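PDB 4U3W: 2-aminomuconate 6-semialdehyde dehydrogenase from Burkholderia cenocepacia, which probably oxidises 2-aminomuconate 6-semialdehyde to 2-aminomuconate with NAD+ as the probable oxidant, as a member of the aldehyde dehydrogenase family. Local coordinates for residues G293-R296 and S297-N301; A325-E328 and Q329-L333. All blocks are in the same frame, centred on the assembly; numbering follows the deposited sequence.

Interaction 1: G293-R296 and S297-N301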
ATOM      1  N   GLY A 293       0.119 -35.480  -5.222  1.00 30.72           N
ATOM      2  CA  GLY A 293       0.797 -34.173  -5.308  1.00 28.28           C
ATOM      3  C   GLY A 293       2.286 -34.357  -5.630  1.00 26.41           C
ATOM      4  O   GLY A 293       2.871 -33.591  -6.420  1.00 27.12           O
ATOM      5  N   VAL A 294       2.896 -35.335  -4.967  1.00 28.98           N
ATOM      6  CA  VAL A 294       4.326 -35.627  -5.202  1.00 31.92           C
ATOM      7  C   VAL A 294       4.551 -36.276  -6.565  1.00 30.69           C
ATOM      8  O   VAL A 294       5.571 -35.993  -7.239  1.00 29.04           O
ATOM      9  CB  VAL A 294       4.868 -36.504  -4.041  1.00 28.85           C
ATOM     10  CG1 VAL A 294       6.302 -37.125  -4.381  1.00 30.80           C
ATOM     11  CG2 VAL A 294       4.906 -35.660  -2.783  1.00 28.75           C
ATOM     12  N   LEU A 295       3.599 -37.095  -7.026  1.00 29.73           N
ATOM     13  CA  LEU A 295       3.665 -37.552  -8.432  1.00 30.28           C
ATOM     14  C   LEU A 295       3.755 -36.349  -9.365  1.00 31.11           C
ATOM     15  O   LEU A 295       4.632 -36.258 -10.252  1.00 30.60           O
ATOM     16  CB  LEU A 295       2.445 -38.396  -8.803  1.00 30.34           C
ATOM     17  CG  LEU A 295       2.583 -39.193 -10.121  1.00 30.77           C
ATOM     18  CD1 LEU A 295       3.422 -40.441  -9.881  1.00 29.75           C
ATOM     19  CD2 LEU A 295       1.225 -39.596 -10.722  1.00 31.95           C
ATOM     20  N   ARG A 296       2.874 -35.387  -9.130  1.00 31.27           N
ATOM     21  CA  ARG A 296       2.829 -34.161  -9.923  1.00 30.29           C
ATOM     22  C   ARG A 296       4.120 -33.350  -9.833  1.00 27.71           C
ATOM     23  O   ARG A 296       4.671 -32.896 -10.854  1.00 28.68           O
ATOM     24  CB  ARG A 296       1.689 -33.252  -9.421  1.00 37.48           C
ATOM     25  CG  ARG A 296       0.424 -33.119 -10.232  1.00 44.95           C
ATOM     26  CD  ARG A 296      -0.448 -31.894  -9.727  1.00 50.52           C
ATOM     27  NE  ARG A 296      -0.274 -30.713 -10.591  1.00 51.40           N
ATOM     28  CZ  ARG A 296       0.013 -29.465 -10.197  1.00 50.91           C
ATOM     29  NH1 ARG A 296       0.170 -29.166  -8.908  1.00 49.58           N
ATOM     30  NH2 ARG A 296       0.126 -28.497 -11.111  1.00 52.46           N
ATOM     31  N   SER A 297       4.572 -33.087  -8.610  1.00 26.09           N
ATOM     32  CA  SER A 297       5.709 -32.159  -8.415  1.00 27.53           C
ATOM     33  C   SER A 297       7.002 -32.843  -8.878  1.00 29.45           C
ATOM     34  O   SER A 297       7.986 -32.174  -9.189  1.00 27.75           O
ATOM     35  CB  SER A 297       5.837 -31.685  -6.954  1.00 27.80           C
ATOM     36  OG  SER A 297       6.044 -32.777  -6.041  1.00 28.81           O
ATOM     37  N   SER A 298       7.005 -34.168  -8.955  1.00 26.06           N
ATOM     38  CA  SER A 298       8.197 -34.847  -9.446  1.00 29.68           C
ATOM     39  C   SER A 298       8.255 -35.085 -10.962  1.00 30.43           C
ATOM     40  O   SER A 298       9.364 -35.072 -11.543  1.00 30.05           O
ATOM     41  CB  SER A 298       8.401 -36.211  -8.741  1.00 31.42           C
ATOM     42  OG  SER A 298       8.453 -36.040  -7.319  1.00 31.95           O
ATOM     43  N   PHE A 299       7.114 -35.358 -11.599  1.00 29.15           N
ATOM     44  CA  PHE A 299       7.151 -35.827 -12.990  1.00 29.38           C
ATOM     45  C   PHE A 299       6.415 -34.936 -14.006  1.00 30.50           C
ATOM     46  O   PHE A 299       6.395 -35.249 -15.187  1.00 31.34           O
ATOM     47  CB  PHE A 299       6.597 -37.248 -13.052  1.00 31.02           C
ATOM     48  CG  PHE A 299       7.294 -38.216 -12.100  1.00 33.74           C
ATOM     49  CD1 PHE A 299       8.692 -38.345 -12.104  1.00 35.62           C
ATOM     50  CD2 PHE A 299       6.554 -38.995 -11.201  1.00 32.29           C
ATOM     51  CE1 PHE A 299       9.344 -39.247 -11.217  1.00 33.06           C
ATOM     52  CE2 PHE A 299       7.187 -39.888 -10.338  1.00 32.58           C
ATOM     53  CZ  PHE A 299       8.600 -40.015 -10.355  1.00 33.65           C
ATOM     54  N   THR A 300       5.854 -33.808 -13.556  1.00 29.23           N
ATOM     55  CA  THR A 300       5.286 -32.819 -14.485  1.00 26.70           C
ATOM     56  C   THR A 300       6.339 -32.401 -15.543  1.00 28.61           C
ATOM     57  O   THR A 300       7.491 -32.117 -15.187  1.00 29.03           O
ATOM     58  CB  THR A 300       4.785 -31.558 -13.737  1.00 26.79           C
ATOM     59  OG1 THR A 300       3.611 -31.888 -12.963  1.00 29.53           O
ATOM     60  CG2 THR A 300       4.425 -30.421 -14.737  1.00 31.91           C
ATOM     61  N   ASN A 301       5.956 -32.364 -16.820  1.00 29.50           N
ATOM     62  CA  ASN A 301       6.912 -31.978 -17.907  1.00 27.58           C
ATOM     63  C   ASN A 301       8.161 -32.840 -17.893  1.00 28.86           C
ATOM     64  O   ASN A 301       9.265 -32.332 -18.125  1.00 28.53           O
ATOM     65  CB  ASN A 301       7.323 -30.457 -17.778  1.00 28.94           C
ATOM     66  CG  ASN A 301       7.846 -29.830 -19.100  1.00 41.82           C
ATOM     67  OD1 ASN A 301       7.353 -30.131 -20.191  1.00 39.88           O
ATOM     68  ND2 ASN A 301       8.847 -28.921 -18.987  1.00 43.52           N
TER

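Interaction 2: A325-E328 and Q329-L333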
ATOM      1  N   ALA A 325       2.992 -46.626  -2.774  1.00 37.46           N
ATOM      2  CA  ALA A 325       1.909 -45.962  -3.534  1.00 37.38           C
ATOM      3  C   ALA A 325       2.420 -45.083  -4.663  1.00 37.66           C
ATOM      4  O   ALA A 325       1.827 -45.004  -5.744  1.00 39.27           O
ATOM      5  CB  ALA A 325       1.032 -45.100  -2.605  1.00 36.16           C
ATOM      6  N   LEU A 326       3.500 -44.373  -4.414  1.00 37.40           N
ATOM      7  CA  LEU A 326       4.036 -43.525  -5.482  1.00 32.54           C
ATOM      8  C   LEU A 326       4.564 -44.378  -6.633  1.00 33.49           C
ATOM      9  O   LEU A 326       4.469 -44.008  -7.821  1.00 35.38           O
ATOM     10  CB  LEU A 326       5.147 -42.631  -4.945  1.00 35.32           C
ATOM     11  CG  LEU A 326       5.581 -41.496  -5.911  1.00 34.47           C
ATOM     12  CD1 LEU A 326       4.512 -40.372  -5.994  1.00 30.94           C
ATOM     13  CD2 LEU A 326       6.911 -40.945  -5.476  1.00 36.98           C
ATOM     14  N   LYS A 327       5.159 -45.506  -6.274  1.00 35.70           N
ATOM     15  CA  LYS A 327       5.713 -46.417  -7.282  1.00 37.97           C
ATOM     16  C   LYS A 327       4.601 -46.873  -8.232  1.00 37.93           C
ATOM     17  O   LYS A 327       4.750 -46.827  -9.455  1.00 36.47           O
ATOM     18  CB  LYS A 327       6.401 -47.617  -6.605  1.00 40.78           C
ATOM     19  CG  LYS A 327       6.883 -48.697  -7.579  1.00 44.02           C
ATOM     20  CD  LYS A 327       7.447 -49.922  -6.835  1.00 46.58           C
ATOM     21  CE  LYS A 327       7.884 -50.988  -7.839  1.00 49.05           C
ATOM     22  NZ  LYS A 327       8.595 -52.146  -7.201  1.00 49.93           N
ATOM     23  N   GLU A 328       3.491 -47.324  -7.659  1.00 39.99           N
ATOM     24  CA  GLU A 328       2.330 -47.753  -8.439  1.00 41.28           C
ATOM     25  C   GLU A 328       1.773 -46.652  -9.373  1.00 38.17           C
ATOM     26  O   GLU A 328       1.496 -46.898 -10.546  1.00 38.51           O
ATOM     27  CB  GLU A 328       1.245 -48.286  -7.469  1.00 56.31           C
ATOM     28  CG  GLU A 328      -0.071 -48.652  -8.103  1.00 59.02           C
ATOM     29  CD  GLU A 328      -1.072 -49.197  -7.086  1.00 66.87           C
ATOM     30  OE1 GLU A 328      -0.649 -49.843  -6.092  1.00 70.30           O
ATOM     31  OE2 GLU A 328      -2.283 -48.943  -7.260  1.00 67.89           O
ATOM     32  N   GLN A 329       1.632 -45.421  -8.896  1.00 35.70           N
ATOM     33  CA  GLN A 329       1.164 -44.350  -9.779  1.00 33.02           C
ATOM     34  C   GLN A 329       2.190 -43.969 -10.857  1.00 33.11           C
ATOM     35  O   GLN A 329       1.828 -43.577 -11.993  1.00 33.05           O
ATOM     36  CB  GLN A 329       0.799 -43.103  -8.942  1.00 30.98           C
ATOM     37  CG  GLN A 329      -0.404 -43.377  -7.962  1.00 40.22           C
ATOM     38  CD  GLN A 329      -0.992 -42.095  -7.366  1.00 42.01           C
ATOM     39  OE1 GLN A 329      -0.712 -40.996  -7.829  1.00 40.38           O
ATOM     40  NE2 GLN A 329      -1.804 -42.243  -6.294  1.00 43.45           N
ATOM     41  N   ALA A 330       3.458 -44.001 -10.479  1.00 33.74           N
ATOM     42  CA  ALA A 330       4.531 -43.674 -11.443  1.00 33.79           C
ATOM     43  C   ALA A 330       4.580 -44.722 -12.567  1.00 37.62           C
ATOM     44  O   ALA A 330       4.777 -44.393 -13.727  1.00 36.55           O
ATOM     45  CB  ALA A 330       5.887 -43.588 -10.718  1.00 33.76           C
ATOM     46  N   GLN A 331       4.387 -45.992 -12.208  1.00 39.83           N
ATOM     47  CA  GLN A 331       4.346 -47.044 -13.226  1.00 41.91           C
ATOM     48  C   GLN A 331       3.040 -47.002 -14.059  1.00 41.89           C
ATOM     49  O   GLN A 331       2.969 -47.605 -15.139  1.00 41.84           O
ATOM     50  CB  GLN A 331       4.556 -48.401 -12.584  1.00 45.05           C
ATOM     51  CG  GLN A 331       5.967 -48.556 -12.014  1.00 47.23           C
ATOM     52  CD  GLN A 331       6.216 -49.922 -11.399  1.00 52.40           C
ATOM     53  OE1 GLN A 331       5.275 -50.686 -11.091  1.00 54.99           O
ATOM     54  NE2 GLN A 331       7.487 -50.234 -11.187  1.00 52.26           N
ATOM     55  N   ALA A 332       2.022 -46.274 -13.595  1.00 39.43           N
ATOM     56  CA  ALA A 332       0.830 -46.099 -14.420  1.00 38.37           C
ATOM     57  C   ALA A 332       0.974 -44.921 -15.411  1.00 37.53           C
ATOM     58  O   ALA A 332       0.153 -44.734 -16.292  1.00 40.07           O
ATOM     59  CB  ALA A 332      -0.428 -45.918 -13.529  1.00 37.15           C
ATOM     60  N   LEU A 333       2.021 -44.119 -15.296  1.00 37.26           N
ATOM     61  CA  LEU A 333       2.256 -43.107 -16.325  1.00 35.03           C
ATOM     62  C   LEU A 333       2.555 -43.820 -17.667  1.00 33.98           C
ATOM     63  O   LEU A 333       3.061 -44.946 -17.688  1.00 35.76           O
ATOM     64  CB  LEU A 333       3.402 -42.189 -15.932  1.00 32.78           C
ATOM     65  CG  LEU A 333       3.035 -41.354 -14.706  1.00 33.40           C
ATOM     66  CD1 LEU A 333       4.299 -40.645 -14.279  1.00 35.95           C
ATOM     67  CD2 LEU A 333       1.907 -40.351 -15.035  1.00 32.89           C
TER

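Interaction 1: G293-R296 and S297-N301
Leu-295 and Phe-299, one helical turn apart, meet on the packed flank of helix 287-299. Their side chains cross at about a right angle, and CD1 of Leu-295 sits in plane at the edge of the Phe-299 ring, 3.7 Å from its CD2. A face of the ring carries CB of Ser-298 over its centre, 3.8 Å from the plane, so the phenyl group is bordered by its own neighbour and by the leucine of the preceding turn. Phe-322 and Leu-326 of helix 319-331 cover Val-294, while Ala-330 of the same helix meets Phe-299 and Pro-412 touches it too.

Two carbonyls of this turn are each gripped twice. The oxygen of Val-294 accepts from Ser-298 N at 2.9 Å and, from the other face of its plane, from Ser-298 OG at 2.9 Å; a chi1 of -56° swings that hydroxyl beside its own backbone N and back over the preceding turn. Arg-296 O is held in the same fashion by Thr-300 N at 3.1 Å and by Thr-300 OG1 at 2.6 Å. Ser-297 OG, by contrast, has its strongest partner outside, in the hydroxyl of Ser-309, which also bonds Ser-298 OG.

The looser side belongs to Arg-296. This residue is exposed, and its chain, bent at chi3 (100°), brings NH1 to the carbonyl oxygen of Trp-465. Thr-300 is the first residue to leave helical angles. This last turn belongs to the helix of a beta-alpha-beta unit between strands 277-281 and 309-315, and it runs into the segment that, as in other aldehyde dehydrogenases, probably carries the catalytic cysteine.

Interaction 2: A325-E328 and Q329-L333
Gln-331 lies across the aliphatic part of Lys-327, one turn earlier, its amide nitrogen NE2 lying 3.5 Å from CE of the lysine. The contact is between the amide group and the methylene chain: with chi1 at 174° and the rest of its chain extended, Lys-327 is stretched out at full length, and the two side chains run across each other at a slant. Gln-331 CG also rests 3.3 Å from Lys-327 O. The hydrogen-bonding partner of NE2 lies outside the turn, in the hydroxyl of Thr-373, which fixes the far end of the glutamine against strand 370-373.

The main chain satisfies its polar groups in the regular alpha-helical way. Gln-329 N donates to Ala-325 O with a nearly straight N-H...O angle of 166°, Ala-330 N to Leu-326 O at 2.8 Å, and Gln-331 N to Lys-327 O at 2.9 Å. At Ala-332 the pattern weakens: its N reaches Glu-328 O at 3.2 Å with an angle of only 127°, and shares itself with Gln-329 O in a second weak bond. Leu-333 N then donates to Ala-330 O at 3.2 Å, while the carbonyl of Gln-331 is taken up by NH1 of Arg-334.

Leu-326 and Ala-330 form the buried stripe of the turn and face Ile-394 of strand 393-396, with Leu-326 also reaching Cys-414 and Ile-416 of strand 413-419. Ala-325, Gln-329 and Ala-330 lean on helix 287-299, so this part of helix 319-331 lies against both the sheet and the neighbouring helix, with Glu-328 on the exposed side.

The centres of interactions 1 and 2 lie about 11 Å apart, and their helices pack directly on each other. Interaction 1 comes first in the chain, on helix 287-299; strand 309-315 follows, and then helix 319-331 with interaction 2. Leu-295 reaches across from helix 287-299, its CD1 3.6 Å from Ala-330 N, and CE2 of Phe-299 lies 3.9 Å from CB of Ala-330. Both helices belong to the domain built on the seven-stranded sheet that includes strands 277-281 and 309-315. Interaction 1, nearer the centre of the chain, leads toward the probable catalytic loop, whereas interaction 2 forms a more peripheral layer beside it.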